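Local coordinates for protein N-acetylglucosaminidase (PDB 6INX) that probably hydrolyses glycosidic bonds at N-acetylglucosamine units of sugar chains, as a glycoside hydrolase of family 18, at residues Glu22-Leu27 / Pro54-Glu59; Asn129-Leu134 / Gly167-Glu172; Glu271-Asn276 / Pro289-Gly294. All coordinates share one frame; numbering follows the deposited sequence.

Contact 1 (Glu22-Leu27 / Pro54-Glu59); sequences EELKKL and PELKRE
Leu24, Lys25, Leu56 and Glu59 make a small, mainly apolar contact between two neighbouring segments on the outer layer of the barrel, with no hydrogen bond or salt bridge across it. Leu24 has the largest share. Its chi2 of 162° sets CD1 anti to CA, at the outer end of the chain, and this methyl reaches the other helix, where it meets CD2 of Leu56 at 3.8 Å; the two leucine side chains cross at about a right angle. The same methyl also lies against the carboxylate of Glu59, 3.4 Å from OE2, while the CB of Glu59 adds an apolar touch at 4.0 Å. Leucine suits this place because one branched end can serve a buried leucine on one helix turn and the CB and carboxylate of a partly exposed glutamate on the next. Glu59 is extended beyond CG, which carries its carboxylate obliquely across the end of Leu24, to the CD1 methyl.

At the solvent edge Lys25 bends at chi2 (-105°), bringing its CE to 3.2 Å from the backbone O of Glu59; its NZ is farther from that oxygen, at 3.7 Å. A lysine fits here since its aliphatic part can lie over a helix end while the charge stays near water. Beside the contact, the carbonyl of Leu24 accepts a hydrogen bond from Asn60, and Leu24 also touches Leu19 and Leu63. Helix 21-24 follows barrel strand 6-12 and helix 53-59 follows the adjacent strand 29-38, so this is the lateral packing of successive connections expected round a (beta/alpha)8, or TIM, barrel.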
# COMPACT_ATOMS: atom_id res chain seq x y z
N GLU A 22 -6.36 40.03 7.58
CA GLU A 22 -5.29 39.44 8.38
C GLU A 22 -4.93 38.04 7.88
O GLU A 22 -3.75 37.69 7.81
CB GLU A 22 -5.68 39.41 9.86
CG GLU A 22 -5.00 38.29 10.64
CD GLU A 22 -5.02 38.50 12.14
OE1 GLU A 22 -5.96 39.15 12.64
OE2 GLU A 22 -4.10 37.99 12.82
N GLU A 23 -5.94 37.24 7.52
CA GLU A 23 -5.67 35.91 6.98
C GLU A 23 -5.02 35.99 5.60
O GLU A 23 -4.10 35.22 5.30
CB GLU A 23 -6.97 35.10 6.88
CG GLU A 23 -7.65 34.81 8.21
CD GLU A 23 -9.02 34.18 8.03
OE1 GLU A 23 -9.69 34.47 7.02
OE2 GLU A 23 -9.43 33.39 8.91
N LEU A 24 -5.50 36.90 4.76
CA LEU A 24 -4.97 37.02 3.40
C LEU A 24 -3.49 37.37 3.42
O LEU A 24 -2.74 36.92 2.54
CB LEU A 24 -5.77 38.07 2.61
CG LEU A 24 -7.21 37.68 2.30
CD1 LEU A 24 -8.06 38.89 1.92
CD2 LEU A 24 -7.26 36.64 1.19
N LYS A 25 -3.05 38.16 4.40
CA LYS A 25 -1.65 38.55 4.46
C LYS A 25 -0.74 37.41 4.89
O LYS A 25 0.48 37.50 4.70
CB LYS A 25 -1.48 39.73 5.42
CG LYS A 25 -2.04 41.04 4.90
CD LYS A 25 -0.95 41.98 4.43
CE LYS A 25 -1.53 43.24 3.79
NZ LYS A 25 -0.55 43.95 2.93
N LYS A 26 -1.30 36.34 5.45
CA LYS A 26 -0.52 35.18 5.86
C LYS A 26 -0.34 34.17 4.74
O LYS A 26 0.52 33.29 4.86
CB LYS A 26 -1.17 34.51 7.07
CG LYS A 26 -1.21 35.42 8.29
CD LYS A 26 -1.91 34.79 9.48
CE LYS A 26 -2.06 35.80 10.61
NZ LYS A 26 -2.93 35.28 11.71
N LEU A 27 -1.12 34.26 3.67
CA LEU A 27 -1.05 33.34 2.56
C LEU A 27 -0.23 33.93 1.42
O LEU A 27 -0.22 35.15 1.20
CB LEU A 27 -2.46 33.05 2.04
CG LEU A 27 -3.41 32.40 3.05
CD1 LEU A 27 -4.85 32.44 2.55
CD2 LEU A 27 -2.98 30.97 3.33
N PRO A 54 -10.85 40.66 -7.13
CA PRO A 54 -10.10 41.93 -7.11
C PRO A 54 -9.92 42.53 -5.73
O PRO A 54 -8.84 43.06 -5.43
CB PRO A 54 -10.92 42.84 -8.04
CG PRO A 54 -11.56 41.88 -9.00
CD PRO A 54 -11.88 40.66 -8.19
N GLU A 55 -10.94 42.45 -4.87
CA GLU A 55 -10.80 43.00 -3.52
C GLU A 55 -9.82 42.19 -2.69
O GLU A 55 -9.07 42.75 -1.89
CB GLU A 55 -12.16 43.08 -2.84
CG GLU A 55 -12.10 43.46 -1.35
CD GLU A 55 -11.59 44.88 -1.11
OE1 GLU A 55 -10.36 45.05 -0.91
OE2 GLU A 55 -12.41 45.82 -1.11
N LEU A 56 -9.82 40.86 -2.86
CA LEU A 56 -8.84 40.05 -2.15
C LEU A 56 -7.43 40.41 -2.57
O LEU A 56 -6.52 40.50 -1.73
CB LEU A 56 -9.12 38.56 -2.40
CG LEU A 56 -10.50 38.03 -2.00
CD1 LEU A 56 -10.56 36.51 -2.20
CD2 LEU A 56 -10.86 38.40 -0.57
N LYS A 57 -7.21 40.62 -3.87
CA LYS A 57 -5.90 41.00 -4.35
C LYS A 57 -5.51 42.39 -3.88
O LYS A 57 -4.34 42.66 -3.64
CB LYS A 57 -5.86 40.94 -5.88
CG LYS A 57 -6.01 39.55 -6.46
CD LYS A 57 -5.75 39.58 -7.95
CE LYS A 57 -4.56 38.72 -8.33
NZ LYS A 57 -3.30 39.15 -7.65
N ARG A 58 -6.49 43.29 -3.76
CA ARG A 58 -6.21 44.62 -3.23
C ARG A 58 -5.74 44.54 -1.78
O ARG A 58 -4.83 45.27 -1.38
CB ARG A 58 -7.46 45.50 -3.37
CG ARG A 58 -7.27 46.96 -2.94
CD ARG A 58 -8.39 47.84 -3.47
NE ARG A 58 -8.42 47.85 -4.93
CZ ARG A 58 -7.69 48.67 -5.69
NH1 ARG A 58 -6.89 49.56 -5.12
NH2 ARG A 58 -7.76 48.59 -7.01
N GLU A 59 -6.33 43.64 -1.00
CA GLU A 59 -5.96 43.51 0.41
C GLU A 59 -4.57 42.90 0.60
O GLU A 59 -3.88 43.24 1.57
CB GLU A 59 -7.01 42.68 1.16
CG GLU A 59 -8.32 43.44 1.41
CD GLU A 59 -9.42 42.55 1.95
OE1 GLU A 59 -10.49 42.47 1.32
OE2 GLU A 59 -9.21 41.92 3.01

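Contact 2 (Asn129-Leu134 / Gly167-Glu172); sequences NFTLLL and GTEMAE
Thr131 and Phe130, on one of the long outer helices of the TIM barrel, meet the residues leading into the short helix 170-173 and its first turn, joining the connection after strand 105-109 to that after strand 153-159. The polar centre is the hydroxyl of Thr131. OG1 donates to OE1 of Glu169 over 2.7 Å, on the anti side of the carboxylate and 30° out of its plane. It also accepts from a water at 2.8 Å, and that water in turn takes the backbone N-H of Glu169. One hydroxyl therefore holds Glu169, the N-cap residue, both directly by its carboxylate and through water by its backbone. Glutamate is long enough for this, its chain being extended beyond CG and crossing the threonine at about a right angle.

Threonine suits its site because its two branches do different work: with OG1 beside the backbone N (chi1 -55°), CG2 is anti to that N and packs at 3.8 Å against CB of Glu172. An alanine here is likely to leave the Glu169 carboxylate and the bridging water without their shared hydroxyl, and to open a gap beside Glu172.

Phe130 supplies the apolar half, its neighbours including Val173, Tyr164 and Pro113. Its ring meets that of Trp110 with the planes nearly perpendicular; Trp110 belongs to the DxxDxDxE signature of family 18, so the packing reaches that segment. Within its own helix, Leu134 lays CD1 over one face of the ring, 3.6 Å above the plane and offset toward the rim. Thr168, whose OG1 is bonded to the carbonyl of Tyr164, runs alongside the phenylalanine and brings its CG2 to 3.8 Å from ring atom CD2.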
# COMPACT_ATOMS: atom_id res chain seq x y z
N ASN A 129 -0.63 11.15 -21.89
CA ASN A 129 -1.55 12.23 -22.24
C ASN A 129 -1.55 13.35 -21.20
O ASN A 129 -1.82 14.51 -21.55
CB ASN A 129 -2.97 11.68 -22.44
CG ASN A 129 -3.08 10.84 -23.69
OD1 ASN A 129 -2.21 10.87 -24.55
ND2 ASN A 129 -4.15 10.07 -23.78
N PHE A 130 -1.28 13.03 -19.93
CA PHE A 130 -1.20 14.05 -18.89
C PHE A 130 -0.08 15.04 -19.18
O PHE A 130 -0.26 16.26 -19.04
CB PHE A 130 -0.99 13.35 -17.54
CG PHE A 130 -0.97 14.25 -16.32
CD1 PHE A 130 -2.01 15.15 -16.06
CD2 PHE A 130 0.06 14.13 -15.39
CE1 PHE A 130 -2.01 15.91 -14.90
CE2 PHE A 130 0.07 14.90 -14.24
CZ PHE A 130 -0.96 15.79 -13.99
N THR A 131 1.08 14.54 -19.62
CA THR A 131 2.18 15.42 -19.99
C THR A 131 1.78 16.32 -21.15
O THR A 131 2.05 17.53 -21.13
CB THR A 131 3.38 14.58 -20.39
OG1 THR A 131 3.71 13.69 -19.32
CG2 THR A 131 4.58 15.49 -20.68
N LEU A 132 1.15 15.74 -22.18
CA LEU A 132 0.71 16.54 -23.32
C LEU A 132 -0.32 17.58 -22.92
O LEU A 132 -0.31 18.71 -23.41
CB LEU A 132 0.13 15.63 -24.41
CG LEU A 132 1.04 14.54 -24.95
CD1 LEU A 132 0.29 13.65 -25.93
CD2 LEU A 132 2.28 15.15 -25.60
N LEU A 133 -1.25 17.20 -22.04
CA LEU A 133 -2.26 18.15 -21.57
C LEU A 133 -1.62 19.35 -20.88
O LEU A 133 -1.96 20.50 -21.16
CB LEU A 133 -3.24 17.43 -20.64
CG LEU A 133 -4.24 18.33 -19.89
CD1 LEU A 133 -5.20 18.98 -20.89
CD2 LEU A 133 -5.02 17.58 -18.79
N LEU A 134 -0.71 19.09 -19.93
CA LEU A 134 -0.08 20.18 -19.19
C LEU A 134 0.79 21.04 -20.10
O LEU A 134 0.85 22.26 -19.93
CB LEU A 134 0.73 19.63 -18.02
CG LEU A 134 -0.11 18.98 -16.92
CD1 LEU A 134 0.78 18.26 -15.92
CD2 LEU A 134 -0.95 20.03 -16.23
N GLY A 167 1.79 6.32 -12.70
CA GLY A 167 0.82 6.77 -13.68
C GLY A 167 1.15 8.07 -14.37
O GLY A 167 0.32 8.58 -15.14
N THR A 168 2.35 8.62 -14.15
CA THR A 168 2.73 9.91 -14.72
C THR A 168 4.18 9.86 -15.18
O THR A 168 4.91 8.88 -14.93
CB THR A 168 2.57 11.04 -13.70
OG1 THR A 168 3.35 10.73 -12.55
CG2 THR A 168 1.12 11.19 -13.28
N GLU A 169 4.60 10.93 -15.84
CA GLU A 169 5.99 11.16 -16.26
C GLU A 169 6.49 12.41 -15.55
O GLU A 169 6.62 13.46 -16.17
CB GLU A 169 6.05 11.34 -17.80
CG GLU A 169 5.44 10.22 -18.62
CD GLU A 169 5.32 10.55 -20.11
OE1 GLU A 169 5.17 11.73 -20.49
OE2 GLU A 169 5.35 9.60 -20.93
N MET A 170 6.78 12.30 -14.25
CA MET A 170 6.96 13.50 -13.44
C MET A 170 8.16 14.33 -13.87
O MET A 170 8.14 15.55 -13.73
CB MET A 170 7.01 13.16 -11.96
CG MET A 170 5.64 12.82 -11.35
SD MET A 170 4.35 14.06 -11.67
CE MET A 170 5.18 15.53 -11.08
N ALA A 171 9.21 13.69 -14.41
CA ALA A 171 10.36 14.46 -14.87
C ALA A 171 9.99 15.37 -16.03
O ALA A 171 10.57 16.46 -16.17
CB ALA A 171 11.48 13.51 -15.28
N GLU A 172 9.03 14.96 -16.85
CA GLU A 172 8.54 15.80 -17.93
C GLU A 172 7.47 16.77 -17.42
O GLU A 172 7.49 17.96 -17.74
CB GLU A 172 7.96 14.93 -19.04
CG GLU A 172 8.95 13.99 -19.70
CD GLU A 172 10.11 14.72 -20.34
OE1 GLU A 172 11.27 14.33 -20.09
OE2 GLU A 172 9.87 15.69 -21.09
O HOH W 1 2.52 12.37 -17.18

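Contact 3 (Glu271-Asn276 / Pro289-Gly294); sequences EYIDRN and PYLFDG
Leu291 reaches from a strand of the antiparallel sheet to Tyr272 and Ile273 in the segment Glu271-Asn276, which leads from helix 265-272 into a turn; both parts belong to the alpha+beta domain that many family 18 enzymes insert between the last two barrel strands. The CB of Leu291 points toward that segment but stays too distant to touch it, and CG continues the approach. The contact is made by the methyl CD1, placed anti to CA (chi2 -176°) and hence at the chain's far end. It lies 3.6 Å from CB of Tyr272 and 4.0 Å from CG1 of Ile273, while the carbonyl O of Tyr272 stands 3.8 Å away. The other branch, Leu291 CD2, comes to 4.3 Å from Ile273 CG1.

Leucine suits this spot because its methyl CD1 sits between two consecutive residues, beside Leu268 and Ile298. Tyrosine serves two sides: of its side chain, Tyr272 brings only the apolar CB to the leucine, while its ring leads away to meet Phe278 edge-to-face. Ile273, crossing the leucine obliquely, offers it an apolar CG1 branch and also touches Tyr300. Beyond the type II turn from Tyr272 to Arg275, the amide of Asn276 folds back on the chain: ND2 donates to the backbone O of Glu271 over 2.8 Å, with an almost straight N-H...O angle of 171°, on a lone pair in the carbonyl plane.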
# COMPACT_ATOMS: atom_id res chain seq x y z
N GLU A 271 -14.68 18.88 20.62
CA GLU A 271 -15.38 17.69 21.10
C GLU A 271 -14.49 16.48 21.34
O GLU A 271 -14.91 15.56 22.05
CB GLU A 271 -16.50 17.32 20.11
CG GLU A 271 -17.26 16.01 20.37
CD GLU A 271 -18.44 16.18 21.31
OE1 GLU A 271 -19.22 15.21 21.46
OE2 GLU A 271 -18.58 17.27 21.90
N TYR A 272 -13.27 16.43 20.80
CA TYR A 272 -12.55 15.16 20.80
C TYR A 272 -11.19 15.21 21.47
O TYR A 272 -10.82 14.24 22.15
CB TYR A 272 -12.36 14.65 19.36
CG TYR A 272 -13.63 14.13 18.72
CD1 TYR A 272 -14.53 15.01 18.12
CD2 TYR A 272 -13.92 12.78 18.70
CE1 TYR A 272 -15.69 14.54 17.52
CE2 TYR A 272 -15.08 12.30 18.09
CZ TYR A 272 -15.95 13.19 17.50
OH TYR A 272 -17.11 12.75 16.90
N ILE A 273 -10.40 16.27 21.28
CA ILE A 273 -9.02 16.26 21.76
C ILE A 273 -9.04 16.30 23.29
O ILE A 273 -9.47 17.29 23.88
CB ILE A 273 -8.20 17.41 21.18
CG1 ILE A 273 -8.09 17.28 19.66
CG2 ILE A 273 -6.81 17.43 21.83
CD1 ILE A 273 -7.47 18.49 18.98
N ASP A 274 -8.58 15.22 23.92
CA ASP A 274 -8.57 15.08 25.38
C ASP A 274 -9.93 15.39 26.00
O ASP A 274 -10.05 16.09 27.01
CB ASP A 274 -7.44 15.89 26.01
CG ASP A 274 -6.09 15.29 25.73
OD1 ASP A 274 -5.97 14.04 25.83
OD2 ASP A 274 -5.13 16.04 25.43
N ARG A 275 -10.98 14.84 25.39
CA ARG A 275 -12.35 15.09 25.80
C ARG A 275 -13.21 13.89 25.41
O ARG A 275 -12.88 13.16 24.47
CB ARG A 275 -12.90 16.35 25.10
CG ARG A 275 -14.21 16.87 25.66
CD ARG A 275 -14.58 18.18 24.98
NE ARG A 275 -13.43 19.06 24.92
CZ ARG A 275 -13.19 20.03 25.81
NH1 ARG A 275 -14.04 20.24 26.80
NH2 ARG A 275 -12.10 20.78 25.69
N ASN A 276 -14.31 13.69 26.14
CA ASN A 276 -15.31 12.68 25.81
C ASN A 276 -14.72 11.27 25.72
O ASN A 276 -15.18 10.44 24.93
CB ASN A 276 -16.10 13.04 24.55
CG ASN A 276 -17.07 14.16 24.78
OD1 ASN A 276 -17.92 14.08 25.67
ND2 ASN A 276 -16.95 15.23 24.00
N PRO A 289 0.04 13.50 15.75
CA PRO A 289 -0.89 13.24 16.85
C PRO A 289 -2.02 12.32 16.42
O PRO A 289 -2.40 12.25 15.26
CB PRO A 289 -1.44 14.64 17.14
CG PRO A 289 -1.60 15.23 15.75
CD PRO A 289 -0.35 14.71 14.99
N TYR A 290 -2.57 11.62 17.41
CA TYR A 290 -3.73 10.77 17.16
C TYR A 290 -4.57 10.68 18.43
O TYR A 290 -4.07 10.89 19.54
CB TYR A 290 -3.35 9.38 16.63
CG TYR A 290 -2.45 8.53 17.51
CD1 TYR A 290 -1.09 8.78 17.59
CD2 TYR A 290 -2.95 7.44 18.20
CE1 TYR A 290 -0.25 7.99 18.37
CE2 TYR A 290 -2.13 6.63 18.99
CZ TYR A 290 -0.78 6.92 19.06
OH TYR A 290 0.03 6.11 19.84
N LEU A 291 -5.85 10.37 18.26
CA LEU A 291 -6.80 10.24 19.37
C LEU A 291 -7.34 8.82 19.41
O LEU A 291 -7.58 8.21 18.36
CB LEU A 291 -7.99 11.18 19.19
CG LEU A 291 -7.68 12.65 18.92
CD1 LEU A 291 -8.98 13.44 18.88
CD2 LEU A 291 -6.75 13.20 19.99
N PHE A 292 -7.55 8.31 20.62
CA PHE A 292 -8.16 7.00 20.78
C PHE A 292 -8.93 6.99 22.09
O PHE A 292 -8.43 7.49 23.10
CB PHE A 292 -7.09 5.90 20.81
CG PHE A 292 -7.64 4.51 20.65
CD1 PHE A 292 -8.48 4.21 19.60
CD2 PHE A 292 -7.31 3.51 21.55
CE1 PHE A 292 -8.99 2.93 19.44
CE2 PHE A 292 -7.80 2.22 21.38
CZ PHE A 292 -8.64 1.93 20.33
N ASP A 293 -10.13 6.41 22.06
CA ASP A 293 -10.96 6.28 23.26
C ASP A 293 -11.16 4.83 23.66
O ASP A 293 -12.01 4.54 24.51
CB ASP A 293 -12.32 6.94 23.05
CG ASP A 293 -13.23 6.14 22.13
OD1 ASP A 293 -12.73 5.32 21.32
OD2 ASP A 293 -14.46 6.32 22.19
N GLY A 294 -10.43 3.91 23.04
CA GLY A 294 -10.61 2.49 23.26
C GLY A 294 -11.32 1.77 22.13
O GLY A 294 -11.32 0.53 22.11

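The three contacts follow one another along the chain without interleaving, and none touches another. Contacts 1 and 2 both belong to the outer helical layer of the TIM barrel: the first joins connections following its first two strands, the second those following its fourth and fifth, and their centres lie about 33 Å apart. Contact 3 belongs instead to the inserted domain, whose antiparallel sheet is separate from the barrel sheet; its centre is about 35 Å from that of contact 1 and about 42 Å from that of contact 2, on the opposite side of the chain's centre from the latter. Each thus joins parts close in sequence, two in the barrel's helical layer and one in the insertion.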